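Local atomic coordinates of insecticidal crystal protein Cry35Ab1 (Bacillus thuringiensis, PDB entry 4JP0), a protein that forms one component of a binary insecticidal toxin that is active on western corn rootworm and needs its partner protein for maximal toxicity. Residues R122-S127 / P131-N136; S99-I102 / K108-T111; H13-Y18 / Q116-I121. All blocks are in the same frame, centred on the assembly; numbering follows the deposited sequence.

Interaction 1. Residues R122-S127 / P131-N136; sequences RLTDES and PNQQWN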
# COMPACT_ATOMS: atom_id res chain seq x y z
N ARG A 122 17.77 -24.95 -15.95
CA ARG A 122 18.75 -24.47 -14.98
C ARG A 122 19.04 -22.99 -15.24
O ARG A 122 18.63 -22.46 -16.25
CB ARG A 122 20.06 -25.22 -15.25
CG ARG A 122 20.04 -26.75 -14.90
CD ARG A 122 19.84 -27.00 -13.39
NE ARG A 122 19.88 -28.41 -12.98
CZ ARG A 122 18.83 -29.20 -12.85
NH1 ARG A 122 17.62 -28.73 -13.12
NH2 ARG A 122 18.99 -30.44 -12.40
N LEU A 123 19.74 -22.33 -14.31
CA LEU A 123 20.18 -20.98 -14.52
C LEU A 123 21.64 -21.12 -14.89
O LEU A 123 22.36 -21.91 -14.25
CB LEU A 123 20.10 -20.15 -13.24
CG LEU A 123 18.66 -19.77 -12.85
CD1 LEU A 123 18.75 -19.04 -11.54
CD2 LEU A 123 18.12 -18.82 -13.92
N THR A 124 22.06 -20.42 -15.94
CA THR A 124 23.48 -20.34 -16.23
C THR A 124 23.83 -19.01 -16.89
O THR A 124 22.97 -18.15 -17.10
CB THR A 124 24.00 -21.53 -17.01
OG1 THR A 124 25.43 -21.53 -16.94
CG2 THR A 124 23.66 -21.37 -18.47
N ASP A 125 25.11 -18.79 -17.16
CA ASP A 125 25.52 -17.51 -17.68
C ASP A 125 25.00 -17.29 -19.10
O ASP A 125 24.97 -18.22 -19.90
CB ASP A 125 27.03 -17.44 -17.63
CG ASP A 125 27.54 -17.98 -16.33
OD1 ASP A 125 27.44 -17.27 -15.30
OD2 ASP A 125 28.02 -19.13 -16.21
N GLU A 126 24.59 -16.06 -19.40
CA GLU A 126 24.05 -15.77 -20.72
C GLU A 126 25.14 -15.85 -21.80
O GLU A 126 26.28 -15.33 -21.63
CB GLU A 126 23.38 -14.40 -20.74
CG GLU A 126 22.67 -14.18 -22.07
CD GLU A 126 21.81 -12.93 -22.13
OE1 GLU A 126 21.67 -12.21 -21.12
OE2 GLU A 126 21.26 -12.67 -23.22
N SER A 127 24.82 -16.52 -22.90
CA SER A 127 25.78 -16.60 -23.98
C SER A 127 25.29 -15.78 -25.19
O SER A 127 24.14 -15.35 -25.22
CB SER A 127 26.13 -18.04 -24.36
OG SER A 127 24.98 -18.70 -24.80
N PRO A 131 19.96 -20.55 -28.48
CA PRO A 131 18.51 -20.72 -28.64
C PRO A 131 17.91 -21.39 -27.40
O PRO A 131 16.70 -21.22 -27.17
CB PRO A 131 18.40 -21.61 -29.88
CG PRO A 131 19.72 -22.31 -29.92
CD PRO A 131 20.73 -21.25 -29.52
N ASN A 132 18.72 -22.13 -26.63
CA ASN A 132 18.25 -22.76 -25.40
C ASN A 132 18.02 -21.77 -24.23
O ASN A 132 17.46 -22.13 -23.19
CB ASN A 132 19.20 -23.89 -24.99
CG ASN A 132 19.03 -25.13 -25.90
OD1 ASN A 132 18.05 -25.87 -25.76
ND2 ASN A 132 19.94 -25.31 -26.84
N GLN A 133 18.40 -20.53 -24.44
CA GLN A 133 18.18 -19.48 -23.46
C GLN A 133 17.07 -18.53 -23.94
O GLN A 133 16.85 -17.48 -23.36
CB GLN A 133 19.51 -18.73 -23.24
CG GLN A 133 20.53 -19.64 -22.51
CD GLN A 133 21.83 -18.93 -22.21
OE1 GLN A 133 22.16 -17.96 -22.87
NE2 GLN A 133 22.55 -19.38 -21.18
N GLN A 134 16.31 -18.94 -24.96
CA GLN A 134 15.22 -18.10 -25.44
C GLN A 134 13.86 -18.77 -25.11
O GLN A 134 13.71 -19.98 -25.28
CB GLN A 134 15.30 -17.84 -26.94
CG GLN A 134 16.70 -17.51 -27.50
CD GLN A 134 17.31 -16.31 -26.83
OE1 GLN A 134 16.67 -15.27 -26.74
NE2 GLN A 134 18.57 -16.44 -26.38
N TRP A 135 12.88 -17.96 -24.73
CA TRP A 135 11.61 -18.45 -24.20
C TRP A 135 10.43 -17.68 -24.78
O TRP A 135 10.53 -16.47 -25.03
CB TRP A 135 11.60 -18.29 -22.66
CG TRP A 135 12.74 -19.03 -22.02
CD1 TRP A 135 14.00 -18.58 -21.84
CD2 TRP A 135 12.75 -20.41 -21.64
NE1 TRP A 135 14.80 -19.57 -21.32
CE2 TRP A 135 14.05 -20.71 -21.19
CE3 TRP A 135 11.76 -21.39 -21.56
CZ2 TRP A 135 14.41 -21.97 -20.69
CZ3 TRP A 135 12.10 -22.65 -21.06
CH2 TRP A 135 13.42 -22.93 -20.63
N ASN A 136 9.32 -18.39 -24.94
CA ASN A 136 8.10 -17.81 -25.45
C ASN A 136 7.05 -17.80 -24.38
O ASN A 136 6.96 -18.76 -23.63
CB ASN A 136 7.61 -18.65 -26.62
CG ASN A 136 8.58 -18.59 -27.80
OD1 ASN A 136 9.04 -17.51 -28.19
ND2 ASN A 136 8.92 -19.75 -28.33
O HOH W 1 21.66 -16.38 -25.30
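The carboxamide oxygen OE1 of Gln133 takes a hydrogen bond from Ser127 N at 3.0 Å, nearly straight (172° at the hydrogen) and lying in the carbonyl plane on a lone pair. Water 1 gives a second bond to the same OE1 at 2.9 Å and another to Ser127 O, so that it bridges the carboxamide back to Ser127. Gln133 and Trp135 are the Gln and Trp of a QxW motif, the signature of ricin-type beta-trefoil repeats.

At the other end of the amide, Gln133 NE2 donates to Asp125 O at 3.0 Å. This acceptor lies in the amide plane, yet the donor stands well above the plane of the Asp125 carbonyl, 45° out of it. With bonds at both ends, and a further one from NE2 to Thr111 OG1, the rotation of the carboxamide is fixed. The side chain reaches the loop because CG sits anti to the carbonyl carbon (chi1 -69°) and the chain then runs extended.

Glu126 adds its CG beside OE1, while its carboxylate turns to a salt bridge with Lys94. Trp135 NE1 bonds to Leu110 O. Thr124 crosses Gln133 at about a right angle, its CG2 3.5 Å from NE2.

Interaction 2. Residues S99-I102 / K108-T111; sequences SYVI and KVLT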
# COMPACT_ATOMS: atom_id res chain seq x y z
N SER A 99 11.54 -13.69 -29.05
CA SER A 99 11.36 -14.44 -27.82
C SER A 99 11.79 -13.60 -26.61
O SER A 99 11.84 -12.42 -26.68
CB SER A 99 12.14 -15.72 -27.90
OG SER A 99 11.67 -16.55 -28.92
N TYR A 100 12.10 -14.24 -25.53
CA TYR A 100 12.53 -13.53 -24.33
C TYR A 100 13.63 -14.26 -23.60
O TYR A 100 13.69 -15.47 -23.61
CB TYR A 100 11.38 -13.45 -23.32
CG TYR A 100 10.19 -12.61 -23.73
CD1 TYR A 100 9.06 -13.20 -24.28
CD2 TYR A 100 10.19 -11.24 -23.54
CE1 TYR A 100 7.96 -12.44 -24.62
CE2 TYR A 100 9.08 -10.48 -23.88
CZ TYR A 100 7.97 -11.08 -24.43
OH TYR A 100 6.87 -10.30 -24.78
N VAL A 101 14.48 -13.48 -22.94
CA VAL A 101 15.48 -14.04 -22.04
C VAL A 101 14.93 -13.82 -20.65
O VAL A 101 14.41 -12.71 -20.35
CB VAL A 101 16.84 -13.29 -22.18
CG1 VAL A 101 17.83 -13.70 -21.05
CG2 VAL A 101 17.42 -13.56 -23.58
N ILE A 102 14.97 -14.86 -19.82
CA ILE A 102 14.43 -14.76 -18.46
C ILE A 102 15.62 -14.78 -17.54
O ILE A 102 16.35 -15.76 -17.46
CB ILE A 102 13.40 -15.88 -18.17
CG1 ILE A 102 12.19 -15.72 -19.10
CG2 ILE A 102 12.94 -15.79 -16.72
CD1 ILE A 102 11.22 -16.94 -19.17
N LYS A 108 22.09 -14.68 -13.73
CA LYS A 108 22.08 -15.84 -14.64
C LYS A 108 20.74 -15.91 -15.36
O LYS A 108 19.78 -15.27 -14.93
CB LYS A 108 22.34 -17.14 -13.88
CG LYS A 108 23.71 -17.09 -13.17
CD LYS A 108 24.14 -18.42 -12.55
CE LYS A 108 25.07 -18.21 -11.35
NZ LYS A 108 25.64 -19.49 -10.85
N VAL A 109 20.66 -16.72 -16.42
CA VAL A 109 19.45 -16.75 -17.22
C VAL A 109 18.94 -18.17 -17.35
O VAL A 109 19.71 -19.13 -17.30
CB VAL A 109 19.66 -16.10 -18.63
CG1 VAL A 109 20.16 -14.62 -18.53
CG2 VAL A 109 20.66 -16.94 -19.50
N LEU A 110 17.63 -18.28 -17.54
CA LEU A 110 16.96 -19.58 -17.68
C LEU A 110 17.49 -20.28 -18.93
O LEU A 110 17.46 -19.71 -20.04
CB LEU A 110 15.47 -19.32 -17.88
CG LEU A 110 14.50 -20.37 -17.41
CD1 LEU A 110 14.65 -20.46 -15.87
CD2 LEU A 110 13.03 -20.03 -17.85
N THR A 111 17.93 -21.52 -18.76
CA THR A 111 18.54 -22.29 -19.83
C THR A 111 18.04 -23.75 -19.88
O THR A 111 18.08 -24.47 -18.87
CB THR A 111 20.03 -22.30 -19.56
OG1 THR A 111 20.49 -20.94 -19.48
CG2 THR A 111 20.80 -22.88 -20.72
O HOH W 2 16.73 -16.96 -20.64
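The flat groups that meet here are backbone peptides, since no ring of either segment reaches the other: the peptide joining Val109 to Leu110 gives its N-H to the carbonyl of Ile102, with aliphatic side chains on different sides of the bond. Leu110 N lies 2.8 Å from Ile102 O, nearly in line with the C=O (169°), and Val109 CA adds a longer CA-H...O contact to that oxygen. Thr111 OG1 stands above the plane of the Val109 carbonyl and donates to Val109 O.

These strands of the beta-trefoil run at 113° to each other and share this single direct backbone bond. Water 2 supplies a second link, accepting from Ile102 N at 2.9 Å and lying 2.9 Å from Leu110 O, to which it can donate.

Ile102 and Leu110 lie side by side and point the same way, with Ile102 CD1 3.8 Å from Leu110 CD2. Val101 turns CG1 anti to its backbone N (chi1 170°), bringing it to 3.6 Å from Val109 CG1. Trp91 and Ile121 extend the apolar layer around Ile102 and Leu110. The chemistry implies a buried junction in which branched side chains supply the packing, while Ile102 O and Leu110 N satisfy each other and water 2 takes the proton of Ile102 N.

Interaction 3. Residues H13-Y18 / Q116-I121; sequences HANGLY and QALGLI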
# COMPACT_ATOMS: atom_id res chain seq x y z
N HIS A 13 12.34 -21.91 -26.80
CA HIS A 13 12.51 -21.68 -28.24
C HIS A 13 13.18 -22.86 -28.94
O HIS A 13 12.73 -23.27 -30.00
CB HIS A 13 13.33 -20.41 -28.46
CG HIS A 13 13.72 -20.15 -29.90
ND1 HIS A 13 12.84 -19.64 -30.83
CD2 HIS A 13 14.91 -20.22 -30.52
CE1 HIS A 13 13.46 -19.44 -31.97
NE2 HIS A 13 14.72 -19.80 -31.82
N ALA A 14 14.23 -23.41 -28.34
CA ALA A 14 14.99 -24.50 -28.98
C ALA A 14 14.24 -25.82 -29.02
O ALA A 14 14.23 -26.47 -30.05
CB ALA A 14 16.34 -24.75 -28.29
N ASN A 15 13.64 -26.22 -27.91
CA ASN A 15 13.12 -27.59 -27.80
C ASN A 15 11.61 -27.74 -27.71
O ASN A 15 11.09 -28.86 -27.71
CB ASN A 15 13.84 -28.30 -26.66
CG ASN A 15 13.46 -27.77 -25.28
OD1 ASN A 15 12.35 -27.29 -25.03
ND2 ASN A 15 14.39 -27.93 -24.35
N GLY A 16 10.91 -26.62 -27.59
CA GLY A 16 9.45 -26.58 -27.64
C GLY A 16 8.73 -27.14 -26.41
O GLY A 16 7.49 -27.30 -26.42
N LEU A 17 9.49 -27.42 -25.36
CA LEU A 17 8.96 -27.95 -24.10
C LEU A 17 8.46 -26.85 -23.20
O LEU A 17 8.90 -25.71 -23.36
CB LEU A 17 10.03 -28.79 -23.42
CG LEU A 17 10.55 -30.00 -24.23
CD1 LEU A 17 11.57 -30.72 -23.35
CD2 LEU A 17 9.37 -30.92 -24.63
N TYR A 18 7.51 -27.15 -22.31
CA TYR A 18 6.92 -26.14 -21.43
C TYR A 18 7.36 -26.25 -19.97
O TYR A 18 7.42 -27.36 -19.40
CB TYR A 18 5.40 -26.26 -21.46
CG TYR A 18 4.83 -25.81 -22.80
CD1 TYR A 18 4.92 -26.61 -23.94
CD2 TYR A 18 4.19 -24.60 -22.91
CE1 TYR A 18 4.38 -26.17 -25.20
CE2 TYR A 18 3.64 -24.15 -24.14
CZ TYR A 18 3.76 -24.95 -25.27
OH TYR A 18 3.23 -24.51 -26.47
N GLN A 116 21.40 -35.57 -22.61
CA GLN A 116 21.02 -36.35 -21.45
C GLN A 116 20.31 -35.45 -20.47
O GLN A 116 19.63 -35.93 -19.57
CB GLN A 116 22.22 -36.99 -20.76
CG GLN A 116 22.88 -38.14 -21.52
CD GLN A 116 21.95 -39.33 -21.74
OE1 GLN A 116 21.62 -40.05 -20.79
NE2 GLN A 116 21.52 -39.53 -22.98
N ALA A 117 20.47 -34.14 -20.63
CA ALA A 117 19.74 -33.21 -19.76
C ALA A 117 18.50 -32.58 -20.43
O ALA A 117 17.97 -31.55 -19.97
CB ALA A 117 20.68 -32.13 -19.26
N LEU A 118 18.04 -33.17 -21.54
CA LEU A 118 16.82 -32.65 -22.17
C LEU A 118 15.63 -32.90 -21.20
O LEU A 118 15.45 -34.01 -20.66
CB LEU A 118 16.55 -33.33 -23.51
CG LEU A 118 15.24 -32.91 -24.18
CD1 LEU A 118 15.24 -31.44 -24.61
CD2 LEU A 118 15.08 -33.77 -25.42
N GLY A 119 14.87 -31.85 -20.94
CA GLY A 119 13.84 -31.91 -19.92
C GLY A 119 14.23 -31.10 -18.70
O GLY A 119 13.36 -30.75 -17.91
N LEU A 120 15.52 -30.83 -18.51
CA LEU A 120 15.96 -30.06 -17.35
C LEU A 120 15.98 -28.56 -17.63
O LEU A 120 16.12 -28.15 -18.76
CB LEU A 120 17.39 -30.49 -16.92
CG LEU A 120 17.59 -31.94 -16.50
CD1 LEU A 120 18.94 -32.05 -15.80
CD2 LEU A 120 16.48 -32.42 -15.60
N ILE A 121 15.76 -27.74 -16.59
CA ILE A 121 15.91 -26.29 -16.76
C ILE A 121 16.81 -25.79 -15.61
O ILE A 121 16.68 -26.23 -14.48
CB ILE A 121 14.54 -25.57 -16.86
CG1 ILE A 121 14.68 -24.05 -17.08
CG2 ILE A 121 13.73 -25.76 -15.60
CD1 ILE A 121 13.26 -23.44 -17.34
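Asn15 meets the other segment first: its ND2 lies 3.6 Å from Leu118 CD1, and the two side chains slide past each other in opposite directions. The approach is packing of a methyl group against the carboxamide. The far end of that carboxamide is used within its own loop, where Asn15 OD1 accepts from Leu17 N at 2.9 Å (161° at the hydrogen), forming an Asx turn. With chi1 at 70°, CG stands between the backbone N and the carbonyl carbon, which holds OD1 over the following backbone. Asn15 N in turn donates to Asn12 OD1, so the residue is held from both directions along the chain.

Gly16 carries the chain through positive phi and brings Leu17 round to face residues 116-121. The side chain of Leu17 crosses that of Leu118 at about a right angle, with the two CD1 methyl groups 3.9 Å apart. Leu17 CD1 also comes to 4.2 Å from Gly119 N.

The opposing surface is a type II beta turn from Ala117 to Leu120, closed by Leu120 N bonding to Ala117 O at 2.9 Å. Gly119 takes the third position with a phi of 108°, a conformation in which any side chain would collide with Leu118 O. Leu32 lies against both Asn15 and Leu17, and its backbone bonds to Gly119, joining the two loops through strand 31-33. No hydrogen bond runs directly between them. An Asx turn thus faces a type II turn, each in a strand-connecting loop of the ricin-type beta-trefoil domain.

In the fold
All three contacts belong to the beta-trefoil end of an elongated monomer, and interactions 1 and 2 practically share a site, their centres being about 4 Å apart. Arg122 O and Thr111 N, 2.8 Å apart, probably hydrogen-bond as the neighbouring strands 109-112 and 121-124 pair; Trp135 O and Tyr100 N, also 2.8 Å apart, probably do the same. Interaction 3 lies farther out, its centre about 11 Å from that of interaction 1 and about 13 Å from that of interaction 2. Its first loop joins residues 131-136 through a probable bond of His13 N to Gln134 O. Ile121 leads inward from its second loop, packing on both Trp135 and Leu110.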